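TRNA threonylcarbamoyladenosine dehydratase (PDB 4D79) catalyses the ATP-dependent dehydration of threonylcarbamoyladenosine at position 37 of tRNAs that read codons beginning with adenine, giving the cyclic form, and can accept sulfur from CsdA in vitro. Local coordinates at residues A170-D175 with V201-S206; P161-V166 with S206-V211; R133-L138 with A179-R184; G153-Q158 with M243-F248; S123-A128 with I147-T152. All coordinates share one frame; numbering follows the deposited sequence.

Contact 1 (A170-D175 with V201-S206). With K (potassium ion), chain I.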
# COMPACT_ATOMS: atom_id res chain seq x y z
N ALA B 170 -5.19 13.62 19.65
CA ALA B 170 -6.34 14.35 20.20
C ALA B 170 -7.33 14.81 19.14
O ALA B 170 -8.48 15.12 19.50
CB ALA B 170 -5.89 15.58 20.97
N LYS B 171 -6.89 14.95 17.89
CA LYS B 171 -7.65 15.62 16.84
C LYS B 171 -8.17 14.66 15.77
O LYS B 171 -8.70 15.10 14.76
CB LYS B 171 -6.83 16.75 16.21
CG LYS B 171 -6.38 17.77 17.26
CD LYS B 171 -5.85 19.09 16.66
CE LYS B 171 -4.50 18.99 15.97
NZ LYS B 171 -4.08 20.34 15.47
N THR B 172 -8.06 13.36 15.99
CA THR B 172 -8.63 12.43 15.03
C THR B 172 -10.17 12.50 15.05
O THR B 172 -10.80 12.81 16.06
CB THR B 172 -8.15 11.02 15.33
OG1 THR B 172 -8.72 10.57 16.56
CG2 THR B 172 -6.63 10.96 15.41
N ILE B 173 -10.76 12.20 13.89
CA ILE B 173 -12.21 12.07 13.74
C ILE B 173 -12.53 10.74 13.09
O ILE B 173 -11.68 10.10 12.47
CB ILE B 173 -12.84 13.19 12.89
CG1 ILE B 173 -12.18 13.20 11.49
CG2 ILE B 173 -12.70 14.53 13.61
CD1 ILE B 173 -13.02 13.90 10.43
N GLN B 174 -13.81 10.36 13.23
CA GLN B 174 -14.36 9.18 12.55
C GLN B 174 -13.52 7.95 12.81
O GLN B 174 -13.17 7.20 11.91
CB GLN B 174 -14.55 9.44 11.05
CG GLN B 174 -15.79 10.32 10.78
CD GLN B 174 -17.10 9.56 10.94
OE1 GLN B 174 -17.13 8.34 10.97
NE2 GLN B 174 -18.18 10.30 11.15
N ASP B 175 -13.09 7.80 14.06
CA ASP B 175 -12.15 6.74 14.39
C ASP B 175 -12.45 6.28 15.81
O ASP B 175 -11.85 6.77 16.77
CB ASP B 175 -10.72 7.22 14.25
CG ASP B 175 -9.73 6.09 14.19
OD1 ASP B 175 -9.91 5.09 14.92
OD2 ASP B 175 -8.77 6.21 13.40
N VAL B 201 1.06 12.93 20.52
CA VAL B 201 1.18 11.61 19.91
C VAL B 201 0.71 11.72 18.45
O VAL B 201 -0.42 12.15 18.20
CB VAL B 201 0.35 10.55 20.66
CG1 VAL B 201 0.48 9.20 19.97
CG2 VAL B 201 0.76 10.41 22.15
N ASP B 202 1.54 11.28 17.51
CA ASP B 202 1.23 11.38 16.08
C ASP B 202 0.39 10.18 15.69
O ASP B 202 0.77 9.04 16.00
CB ASP B 202 2.46 11.41 15.17
CG ASP B 202 3.34 12.63 15.36
OD1 ASP B 202 2.88 13.63 15.93
OD2 ASP B 202 4.53 12.59 14.90
N CYS B 203 -0.71 10.41 14.98
CA CYS B 203 -1.68 9.35 14.70
C CYS B 203 -2.10 9.37 13.23
O CYS B 203 -2.55 10.40 12.72
CB CYS B 203 -2.90 9.50 15.59
SG CYS B 203 -4.02 8.07 15.43
N VAL B 204 -1.99 8.21 12.57
CA VAL B 204 -2.53 8.05 11.23
C VAL B 204 -4.02 7.74 11.33
O VAL B 204 -4.43 6.82 12.05
CB VAL B 204 -1.80 6.93 10.48
CG1 VAL B 204 -2.36 6.82 9.02
CG2 VAL B 204 -0.27 7.13 10.48
N PHE B 205 -4.83 8.50 10.62
CA PHE B 205 -6.28 8.31 10.61
C PHE B 205 -6.79 8.74 9.24
O PHE B 205 -6.03 9.16 8.39
CB PHE B 205 -6.95 9.14 11.73
CG PHE B 205 -7.12 10.57 11.36
CD1 PHE B 205 -6.02 11.39 11.23
CD2 PHE B 205 -8.37 11.09 11.10
CE1 PHE B 205 -6.16 12.72 10.83
CE2 PHE B 205 -8.51 12.43 10.70
CZ PHE B 205 -7.41 13.23 10.57
N SER B 206 -8.10 8.60 9.04
CA SER B 206 -8.74 9.05 7.82
C SER B 206 -9.95 9.93 8.11
O SER B 206 -10.70 9.67 9.05
CB SER B 206 -9.11 7.86 6.97
OG SER B 206 -9.91 8.29 5.89
K K I . -12.17 7.81 9.56
O HOH W 1 -9.67 6.75 10.81

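Contact 2 (P161-V166 with S206-V211). With K (potassium ion), chain I; NA (sodium ion), chain J.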
# COMPACT_ATOMS: atom_id res chain seq x y z
N PRO B 161 -8.40 5.46 0.22
CA PRO B 161 -7.02 5.72 0.68
C PRO B 161 -6.59 7.17 0.57
O PRO B 161 -5.63 7.55 1.25
CB PRO B 161 -6.15 4.81 -0.23
CG PRO B 161 -7.12 3.88 -0.90
CD PRO B 161 -8.44 4.55 -0.95
N THR B 162 -7.27 8.01 -0.23
CA THR B 162 -6.79 9.38 -0.38
C THR B 162 -7.17 10.28 0.78
O THR B 162 -6.75 11.44 0.79
CB THR B 162 -7.33 10.02 -1.67
OG1 THR B 162 -8.75 10.20 -1.55
CG2 THR B 162 -7.03 9.17 -2.85
N GLN B 163 -7.94 9.81 1.75
CA GLN B 163 -8.30 10.62 2.91
C GLN B 163 -7.45 10.32 4.15
O GLN B 163 -7.66 10.95 5.19
CB GLN B 163 -9.78 10.45 3.22
CG GLN B 163 -10.70 11.10 2.20
CD GLN B 163 -12.14 11.13 2.62
OE1 GLN B 163 -12.52 11.75 3.63
NE2 GLN B 163 -12.98 10.44 1.86
N ILE B 164 -6.44 9.46 4.03
CA ILE B 164 -5.56 9.13 5.14
C ILE B 164 -4.57 10.26 5.36
O ILE B 164 -4.02 10.81 4.41
CB ILE B 164 -4.84 7.79 4.85
CG1 ILE B 164 -5.87 6.69 4.63
CG2 ILE B 164 -3.80 7.45 5.92
CD1 ILE B 164 -5.32 5.39 4.06
N GLN B 165 -4.33 10.61 6.61
CA GLN B 165 -3.43 11.69 6.95
C GLN B 165 -2.92 11.46 8.38
O GLN B 165 -3.31 10.50 9.06
CB GLN B 165 -4.10 13.05 6.77
CG GLN B 165 -5.48 13.12 7.29
CD GLN B 165 -6.22 14.36 6.83
OE1 GLN B 165 -5.93 15.46 7.27
NE2 GLN B 165 -7.14 14.18 5.89
N VAL B 166 -2.04 12.34 8.82
CA VAL B 166 -1.39 12.25 10.13
C VAL B 166 -1.73 13.50 10.92
O VAL B 166 -1.55 14.62 10.42
CB VAL B 166 0.15 12.11 10.00
CG1 VAL B 166 0.77 11.84 11.37
CG2 VAL B 166 0.52 11.01 9.03
N SER B 206 -8.10 8.60 9.04
CA SER B 206 -8.74 9.05 7.82
C SER B 206 -9.95 9.93 8.11
O SER B 206 -10.70 9.67 9.05
CB SER B 206 -9.11 7.86 6.97
OG SER B 206 -9.91 8.29 5.89
N THR B 207 -10.13 10.98 7.31
CA THR B 207 -11.30 11.84 7.44
C THR B 207 -12.56 11.19 6.91
O THR B 207 -13.63 11.76 7.09
CB THR B 207 -11.12 13.16 6.70
OG1 THR B 207 -10.69 12.92 5.36
CG2 THR B 207 -10.08 14.03 7.43
N GLU B 208 -12.45 10.03 6.27
CA GLU B 208 -13.61 9.35 5.71
C GLU B 208 -14.55 8.88 6.82
O GLU B 208 -14.11 8.34 7.85
CB GLU B 208 -13.13 8.16 4.87
CG GLU B 208 -14.23 7.33 4.24
CD GLU B 208 -13.71 6.04 3.61
OE1 GLU B 208 -12.47 5.86 3.52
OE2 GLU B 208 -14.55 5.18 3.31
N ALA B 209 -15.85 9.03 6.60
CA ALA B 209 -16.84 8.53 7.55
C ALA B 209 -16.85 7.01 7.53
O ALA B 209 -16.71 6.39 6.48
CB ALA B 209 -18.23 9.07 7.20
N LEU B 210 -17.06 6.40 8.69
CA LEU B 210 -17.01 4.95 8.79
C LEU B 210 -18.15 4.30 8.04
O LEU B 210 -19.29 4.78 8.05
CB LEU B 210 -17.07 4.50 10.25
CG LEU B 210 -15.80 3.99 10.90
CD1 LEU B 210 -14.68 4.98 10.69
CD2 LEU B 210 -16.08 3.76 12.37
N VAL B 211 -17.82 3.17 7.42
CA VAL B 211 -18.73 2.30 6.69
C VAL B 211 -18.99 1.11 7.61
O VAL B 211 -18.07 0.31 7.86
CB VAL B 211 -18.12 1.84 5.36
CG1 VAL B 211 -19.10 0.94 4.61
CG2 VAL B 211 -17.73 3.05 4.51
K K I . -12.17 7.81 9.56
NA NA J . -4.54 12.08 0.54
O HOH W 2 -3.94 10.03 1.86
O HOH W 3 -4.73 12.93 2.74
O HOH W 1 -9.67 6.75 10.81
O HOH W 4 -3.57 10.29 -1.00
O HOH W 5 -5.03 13.23 -1.63

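Contact 3 (R133-L138 with A179-R184)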
# COMPACT_ATOMS: atom_id res chain seq x y z
N ARG B 133 -6.26 -1.88 25.10
CA ARG B 133 -5.52 -2.03 26.36
C ARG B 133 -4.01 -1.99 26.14
O ARG B 133 -3.33 -1.12 26.71
CB ARG B 133 -5.92 -3.36 27.01
CG ARG B 133 -7.37 -3.55 27.46
CD ARG B 133 -7.55 -4.97 28.03
NE ARG B 133 -8.93 -5.30 28.41
CZ ARG B 133 -9.85 -5.78 27.57
NH1 ARG B 133 -9.56 -6.00 26.30
NH2 ARG B 133 -11.08 -6.04 28.01
N PRO B 134 -3.42 -2.89 25.35
CA PRO B 134 -1.98 -2.80 25.09
C PRO B 134 -1.58 -1.57 24.28
O PRO B 134 -0.45 -1.08 24.44
CB PRO B 134 -1.72 -4.10 24.31
CG PRO B 134 -3.06 -4.39 23.64
CD PRO B 134 -4.07 -3.99 24.62
N LYS B 135 -2.45 -1.09 23.40
CA LYS B 135 -2.16 0.10 22.62
C LYS B 135 -1.91 1.29 23.54
O LYS B 135 -0.93 2.02 23.37
CB LYS B 135 -3.33 0.39 21.67
CG LYS B 135 -3.02 1.32 20.53
CD LYS B 135 -4.18 1.30 19.54
CE LYS B 135 -3.90 2.15 18.32
NZ LYS B 135 -2.91 1.53 17.39
N ALA B 136 -2.79 1.49 24.51
CA ALA B 136 -2.63 2.57 25.48
C ALA B 136 -1.32 2.42 26.26
O ALA B 136 -0.58 3.38 26.41
CB ALA B 136 -3.82 2.60 26.43
N ALA B 137 -1.00 1.20 26.69
CA ALA B 137 0.22 0.96 27.45
C ALA B 137 1.46 1.28 26.60
O ALA B 137 2.43 1.87 27.10
CB ALA B 137 0.24 -0.49 27.92
N LEU B 138 1.45 0.89 25.32
CA LEU B 138 2.59 1.19 24.46
C LEU B 138 2.72 2.70 24.27
O LEU B 138 3.81 3.26 24.41
CB LEU B 138 2.44 0.48 23.10
CG LEU B 138 3.56 0.72 22.07
CD1 LEU B 138 4.86 0.15 22.62
CD2 LEU B 138 3.22 0.09 20.73
N ALA B 179 -10.76 7.05 19.57
CA ALA B 179 -11.57 7.62 20.66
C ALA B 179 -11.44 6.80 21.94
O ALA B 179 -11.20 7.35 23.01
CB ALA B 179 -13.03 7.71 20.24
N LYS B 180 -11.58 5.48 21.84
CA LYS B 180 -11.42 4.63 23.02
C LYS B 180 -10.03 4.75 23.61
O LYS B 180 -9.86 4.77 24.85
CB LYS B 180 -11.73 3.18 22.65
CG LYS B 180 -13.19 2.91 22.37
CD LYS B 180 -13.46 1.44 22.05
CE LYS B 180 -13.09 1.11 20.60
NZ LYS B 180 -13.54 -0.25 20.18
N LEU B 181 -9.02 4.85 22.73
CA LEU B 181 -7.62 4.96 23.14
C LEU B 181 -7.38 6.22 23.93
O LEU B 181 -6.73 6.19 24.98
CB LEU B 181 -6.73 4.93 21.90
CG LEU B 181 -5.24 5.09 22.05
CD1 LEU B 181 -4.67 3.98 22.95
CD2 LEU B 181 -4.63 5.08 20.64
N ARG B 182 -7.93 7.35 23.47
CA ARG B 182 -7.84 8.57 24.26
C ARG B 182 -8.46 8.38 25.64
O ARG B 182 -7.91 8.82 26.65
CB ARG B 182 -8.52 9.72 23.53
CG ARG B 182 -7.77 10.19 22.31
CD ARG B 182 -8.34 11.51 21.81
NE ARG B 182 -9.73 11.37 21.38
CZ ARG B 182 -10.12 11.17 20.13
NH1 ARG B 182 -9.24 11.11 19.13
NH2 ARG B 182 -11.40 11.05 19.86
N GLU B 183 -9.60 7.69 25.70
CA GLU B 183 -10.26 7.51 26.99
C GLU B 183 -9.44 6.63 27.92
O GLU B 183 -9.33 6.92 29.12
CB GLU B 183 -11.66 6.93 26.76
CG GLU B 183 -12.60 7.84 25.96
CD GLU B 183 -12.47 9.31 26.34
OE1 GLU B 183 -12.94 9.70 27.43
OE2 GLU B 183 -11.89 10.09 25.54
N ARG B 184 -8.83 5.56 27.39
CA ARG B 184 -8.02 4.69 28.25
C ARG B 184 -6.73 5.37 28.67
O ARG B 184 -6.24 5.17 29.79
CB ARG B 184 -7.71 3.37 27.55
CG ARG B 184 -7.14 2.33 28.51
CD ARG B 184 -8.24 1.85 29.47
NE ARG B 184 -9.20 0.96 28.83
CZ ARG B 184 -9.07 -0.37 28.83
NH1 ARG B 184 -8.06 -0.94 29.47
NH2 ARG B 184 -9.98 -1.13 28.23

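Contact 4 (G153-Q158 with M243-F248). With K (potassium ion), chain I.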
# COMPACT_ATOMS: atom_id res chain seq x y z
N GLY B 153 -4.87 4.78 13.90
CA GLY B 153 -6.23 4.55 14.33
C GLY B 153 -6.80 3.33 13.63
O GLY B 153 -6.09 2.52 13.05
N GLY B 154 -8.12 3.23 13.65
CA GLY B 154 -8.78 2.11 13.03
C GLY B 154 -8.80 2.29 11.53
O GLY B 154 -9.19 3.34 11.02
N ALA B 155 -8.33 1.27 10.82
CA ALA B 155 -8.31 1.29 9.36
C ALA B 155 -9.48 0.52 8.78
O ALA B 155 -9.71 0.58 7.56
CB ALA B 155 -6.98 0.71 8.84
N GLY B 156 -10.21 -0.18 9.61
CA GLY B 156 -11.40 -0.88 9.14
C GLY B 156 -12.54 0.09 8.86
O GLY B 156 -12.54 1.24 9.30
N GLY B 157 -13.52 -0.40 8.10
CA GLY B 157 -14.68 0.41 7.79
C GLY B 157 -14.39 1.61 6.93
O GLY B 157 -15.11 2.60 7.00
N GLN B 158 -13.33 1.55 6.11
CA GLN B 158 -12.94 2.68 5.28
C GLN B 158 -12.56 2.16 3.90
O GLN B 158 -11.96 1.09 3.78
CB GLN B 158 -11.80 3.45 5.96
CG GLN B 158 -12.41 4.23 7.13
CD GLN B 158 -11.44 4.74 8.04
OE1 GLN B 158 -11.38 5.94 8.26
NE2 GLN B 158 -10.64 3.85 8.63
N MET B 243 -6.33 -1.84 0.23
CA MET B 243 -5.97 -0.53 -0.31
C MET B 243 -5.92 0.53 0.78
O MET B 243 -5.15 1.49 0.66
CB MET B 243 -6.97 -0.11 -1.40
CG MET B 243 -6.96 -1.01 -2.63
SD MET B 243 -7.89 -2.54 -2.43
CE MET B 243 -9.57 -1.87 -2.41
N VAL B 244 -6.75 0.39 1.82
CA VAL B 244 -6.77 1.33 2.93
C VAL B 244 -5.82 0.88 4.04
O VAL B 244 -5.00 1.68 4.51
CB VAL B 244 -8.22 1.52 3.44
CG1 VAL B 244 -8.27 2.33 4.73
CG2 VAL B 244 -9.06 2.22 2.38
N THR B 245 -5.90 -0.38 4.50
CA THR B 245 -5.11 -0.75 5.67
C THR B 245 -3.62 -0.69 5.36
O THR B 245 -2.85 -0.19 6.18
CB THR B 245 -5.53 -2.14 6.22
OG1 THR B 245 -5.17 -3.16 5.30
CG2 THR B 245 -7.05 -2.21 6.50
N ALA B 246 -3.23 -1.08 4.14
CA ALA B 246 -1.82 -0.97 3.75
C ALA B 246 -1.41 0.49 3.66
O ALA B 246 -0.27 0.84 4.02
CB ALA B 246 -1.56 -1.65 2.41
N THR B 247 -2.29 1.35 3.16
CA THR B 247 -1.91 2.74 3.06
C THR B 247 -1.74 3.38 4.44
O THR B 247 -0.91 4.27 4.58
CB THR B 247 -2.90 3.50 2.18
OG1 THR B 247 -2.88 2.93 0.88
CG2 THR B 247 -2.50 4.96 2.02
N PHE B 248 -2.54 2.96 5.44
CA PHE B 248 -2.27 3.37 6.82
C PHE B 248 -0.81 3.05 7.20
O PHE B 248 -0.08 3.90 7.70
CB PHE B 248 -3.24 2.69 7.78
CG PHE B 248 -4.48 3.47 8.09
CD1 PHE B 248 -5.50 3.64 7.14
CD2 PHE B 248 -4.71 3.95 9.38
CE1 PHE B 248 -6.69 4.33 7.44
CE2 PHE B 248 -5.92 4.62 9.69
CZ PHE B 248 -6.90 4.82 8.70
K K I . -12.17 7.81 9.56
O HOH W 1 -9.67 6.75 10.81

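Contact 5 (S123-A128 with I147-T152)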
# COMPACT_ATOMS: atom_id res chain seq x y z
N SER B 123 15.04 3.42 16.98
CA SER B 123 14.95 4.68 16.25
C SER B 123 13.51 5.17 16.12
O SER B 123 13.27 6.38 16.05
CB SER B 123 15.52 4.54 14.84
OG SER B 123 16.75 3.85 14.85
N TYR B 124 12.55 4.26 16.03
CA TYR B 124 11.15 4.60 15.87
C TYR B 124 10.32 3.39 16.25
O TYR B 124 10.73 2.25 16.01
CB TYR B 124 10.80 5.02 14.41
CG TYR B 124 10.10 6.37 14.35
CD1 TYR B 124 8.72 6.49 14.57
CD2 TYR B 124 10.81 7.51 14.09
CE1 TYR B 124 8.10 7.73 14.53
CE2 TYR B 124 10.23 8.74 14.06
CZ TYR B 124 8.86 8.85 14.25
OH TYR B 124 8.33 10.10 14.25
N VAL B 125 9.12 3.64 16.76
CA VAL B 125 8.13 2.59 17.02
C VAL B 125 6.90 2.88 16.17
O VAL B 125 6.37 3.99 16.18
CB VAL B 125 7.77 2.51 18.52
CG1 VAL B 125 6.70 1.44 18.76
CG2 VAL B 125 9.04 2.19 19.36
N ILE B 126 6.44 1.87 15.45
CA ILE B 126 5.21 1.94 14.66
C ILE B 126 4.17 1.09 15.37
O ILE B 126 4.30 -0.14 15.52
CB ILE B 126 5.43 1.50 13.21
CG1 ILE B 126 6.45 2.43 12.53
CG2 ILE B 126 4.09 1.49 12.45
CD1 ILE B 126 6.76 2.07 11.14
N ASP B 127 3.16 1.74 15.89
CA ASP B 127 2.14 1.09 16.69
C ASP B 127 0.98 0.74 15.78
O ASP B 127 0.23 1.62 15.34
CB ASP B 127 1.69 1.96 17.84
CG ASP B 127 0.35 1.54 18.36
OD1 ASP B 127 0.12 0.32 18.38
OD2 ASP B 127 -0.45 2.40 18.76
N ALA B 128 0.81 -0.56 15.52
CA ALA B 128 -0.25 -1.08 14.66
C ALA B 128 -1.10 -2.08 15.43
O ALA B 128 -1.58 -3.08 14.87
CB ALA B 128 0.35 -1.69 13.40
N ILE B 147 10.27 8.31 23.22
CA ILE B 147 10.63 7.35 22.17
C ILE B 147 9.83 7.72 20.92
O ILE B 147 8.59 7.85 21.02
CB ILE B 147 10.31 5.93 22.63
CG1 ILE B 147 11.14 5.53 23.88
CG2 ILE B 147 10.47 4.94 21.46
CD1 ILE B 147 10.76 4.21 24.43
N PRO B 148 10.47 7.94 19.77
CA PRO B 148 9.70 8.31 18.57
C PRO B 148 8.68 7.24 18.22
O PRO B 148 8.99 6.05 18.14
CB PRO B 148 10.77 8.45 17.47
CG PRO B 148 12.05 8.72 18.23
CD PRO B 148 11.92 7.92 19.51
N LEU B 149 7.46 7.68 18.06
CA LEU B 149 6.34 6.78 17.88
C LEU B 149 5.38 7.37 16.87
O LEU B 149 5.11 8.57 16.88
CB LEU B 149 5.57 6.58 19.19
CG LEU B 149 4.20 5.91 19.16
CD1 LEU B 149 4.36 4.45 19.09
CD2 LEU B 149 3.41 6.33 20.38
N VAL B 150 4.81 6.51 16.05
CA VAL B 150 3.64 6.86 15.26
C VAL B 150 2.61 5.77 15.48
O VAL B 150 2.92 4.58 15.44
CB VAL B 150 3.96 7.08 13.77
CG1 VAL B 150 4.67 5.89 13.12
CG2 VAL B 150 2.66 7.46 13.01
N THR B 151 1.39 6.18 15.81
CA THR B 151 0.32 5.24 16.03
C THR B 151 -0.67 5.34 14.88
O THR B 151 -0.62 6.25 14.05
CB THR B 151 -0.38 5.47 17.39
OG1 THR B 151 -1.32 4.40 17.66
CG2 THR B 151 -1.13 6.79 17.41
N THR B 152 -1.54 4.35 14.81
CA THR B 152 -2.51 4.25 13.74
C THR B 152 -3.87 4.05 14.38
O THR B 152 -4.01 3.28 15.33
CB THR B 152 -2.17 3.10 12.77
OG1 THR B 152 -1.97 1.88 13.50
CG2 THR B 152 -0.87 3.39 11.99
O HOH W 6 5.77 10.31 14.94

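Contact 1 (A170-D175 with V201-S206)
Q174 and S206 meet at a potassium ion, where the loop 170-175 passes the end of strand 202-206. This is the potassium site of a ThiF-family domain with a Rossmann-like sheet. Both residues bind through the backbone: S206 O lies 2.4 Å from the potassium and Q174 O 2.6 Å. Q158 OE1 and E208 O are the other protein ligands. The bent side chain of Q174 leads away from the strand, and its OE1 accepts from L210 N.

Water links the segments a second time. One molecule donates to D175 OD2, accepts from S206 N and also reaches the potassium. D175 OD1 accepts from G154 N and from A178 N, the latter as the N-cap of helix 176-189. Both carboxylate oxygens therefore have partners, which should fix the rotation of the group.

The apolar part is built on the ring of F205. Its CG sits between the backbone N and the carbonyl carbon (chi1 80°), which turns the ring to the loop. T172 CA lies over one face, offset toward the rim. I173 O comes to the edge, 3.7 Å from F205 CD2, and I173 CG1 touches F205 CE2 at 3.8 Å. An alanine in place of F205 would probably open a gap beside T172 and take away the apolar partner of I173 CG1, leaving that part of the loop less firmly packed. T172 OG1 is held elsewhere, by R182 of helix 176-189. The methyl on the other branch completes the packing: T172 CG2 rests 3.9 Å from C203 SG.

Contact 2 (P161-V166 with S206-V211)
Q163 grips T207 with both of its oxygens, at the place where strand 164-168 begins beside the end of strand 202-206. The two strands are an antiparallel pair at one margin of this chain's sheet in the ThiF-family domain. I164 and S206 form a non-hydrogen-bonded pair, their CA atoms 4.2 Å apart.

The backbone oxygen Q163 O accepts from T207 N at 3.3 Å, with the donor well above the carbonyl plane. The same oxygen takes a weak bond from Q165 NE2. The side-chain oxygen is better aligned: T207 OG1 donates to Q163 OE1 in the carbonyl plane, on a lone pair. The amide is also held at its nitrogen, since Q163 NE2 bonds D160. S206 OG accepts from E208 N at 3.1 Å, an ST turn that folds the chain just after the strand. E208 in turn has both carboxylate oxygens bonded, to the backbone N atoms of I159 and D160.

Two ions take up backbone oxygens. S206 O and E208 O bind potassium. T162 O binds sodium together with T162 O of the second subunit, so this ion lies between the two chains. I164 O accepts from two of the sodium's waters, at 2.7 and 2.8 Å.

Contact 3 (R133-L138 with A179-R184)
L181 and R184, one turn apart on helix 176-189, reach A136 and its neighbours on helix 132-144. L181 has CG anti to its own backbone N (chi1 177°), which points the branched end at the other helix. CD1 lies mainly on A136, 3.5 Å from A136 N and 3.8 Å from A136 CB. CD2 lies across the aliphatic chain of K135, 3.8 Å from K135 CE.

The segment axes come within 9.2 Å and cross at -59°. The small A136 lies where the helices are nearest, opposite L181. Helix 132-144 is the crossover helix between strands 124-127 and 149-152 of the Rossmann-like sheet, and helix 176-189 packs beside it. K135 sends its NZ on to D127, I129 O and T152 O.

R184 bends at chi2 and chi3. Its CG packs on A136 CB at 3.9 Å, while its guanidinium turns back to R133, with NH1 3.4 Å from R133 CG. R133 is poorly ordered, and the two like charges are near each other, R133 NE 4.3 Å from R184 NH2. An alanine in place of R184 would probably remove the cover from one side of A136 CB and from R133 CG, and leave D188 without its long, weak ion pair to R184 NH1.

Contact 4 (G153-Q158 with M243-F248)
The glycine-rich loop 153-158, which carries a potassium ligand, packs on helix 242-266 through A155 and F248. A155 CB sits over the centre of the F248 ring, 3.7 Å from the centroid and 10° off the ring normal. This is a CH-pi contact over the face. The same methyl also touches T245 CG2 at 3.7 Å. T245 turns its hydroxyl elsewhere, to G40 O.

V244 makes the other half of the packing. CG1 is anti to its backbone N (chi1 172°) and bridges A155 O and Q158 CB. CG2 rests on the Q158 carbonyl, 3.4 Å from Q158 O.

Q158 runs extended along the inside of the loop and is held at both ends of its amide. OE1 binds the potassium ion at 2.4 Å. NE2 donates to G154 O at 2.8 Å, tilted from the carbonyl plane, and weakly to G156 O. This fixes which end of the amide faces the metal. NE2 also lies 3.9 Å from F248 CZ, with amide and ring planes 56° apart. F248 reaches V204 and S206 on the sheet as well, and M243, A246 and T247 face the second subunit. S206, E208 and Q174 complete the protein ligands of this potassium site, where three backbone oxygens and the Q158 amide oxygen, with a water, surround the ion.

Contact 5 (S123-A128 with I147-T152)
The Y124 ring has P148 CB over the centre of one face, 3.5 Å from the centroid and 14° off the ring normal. This is a CH-pi contact. V150 N lies at the edge of the ring, near its plane. A water is also in plane at the edge: it accepts from Y124 OH and donates to L149 O, tying the ring's outer end to the neighbouring strand. A256, K259 and M260 of helix 242-266 touch Y124 too.

The backbones run side by side in the same direction. V125 N donates to P148 O, V150 N to V125 O at 3.0 Å, and D127 N to V150 O at 2.9 Å. The last two lie nearly along the C=O axis. These are neighbouring parallel strands of a beta-alpha-beta unit, joined by helix 132-144, in the Rossmann-like core of the ThiF-family domain. A128, just past strand 124-127, touches ATP.

Apolar side chains pair on both faces of the sheet. I126 and V150 point the same way, with their CG1 atoms 3.9 Å apart, on the side of helix 242-266. V125 CG1 meets L149 CD1 at 3.8 Å on the face of helix 132-144, and V125 CG2 touches I147 CG2.

D127 and T151 also lie side by side on that face. The approach of D127 OD2 to T151 OG1 is too short to be trusted, T151 being modelled in two conformers. D127 OD1 accepts from I129 N. T152 OG1 donates to D127 O at 2.9 Å, in the carbonyl plane and on a lone pair.

Contacts 1, 2 and 5 lie on one mixed sheet, in which strands 124-127, 149-152, 202-206 and 164-168 are successive neighbours. Contact 5 closes first along the chain. Contact 1 is nested in the loop closed by contact 2, and contact 2 in that closed by contact 4. Contacts 1, 2 and 4 gather round the potassium ion, their centres 8 to 12 Å apart, and bring its ligands together from distant parts of the chain. Contact 3 joins two helices beside the sheet and meets contact 5 through the K135-D127 salt bridge. Contacts 2 and 4 also touch the second subunit, so the metal-bound loops adjoin the dimer interface.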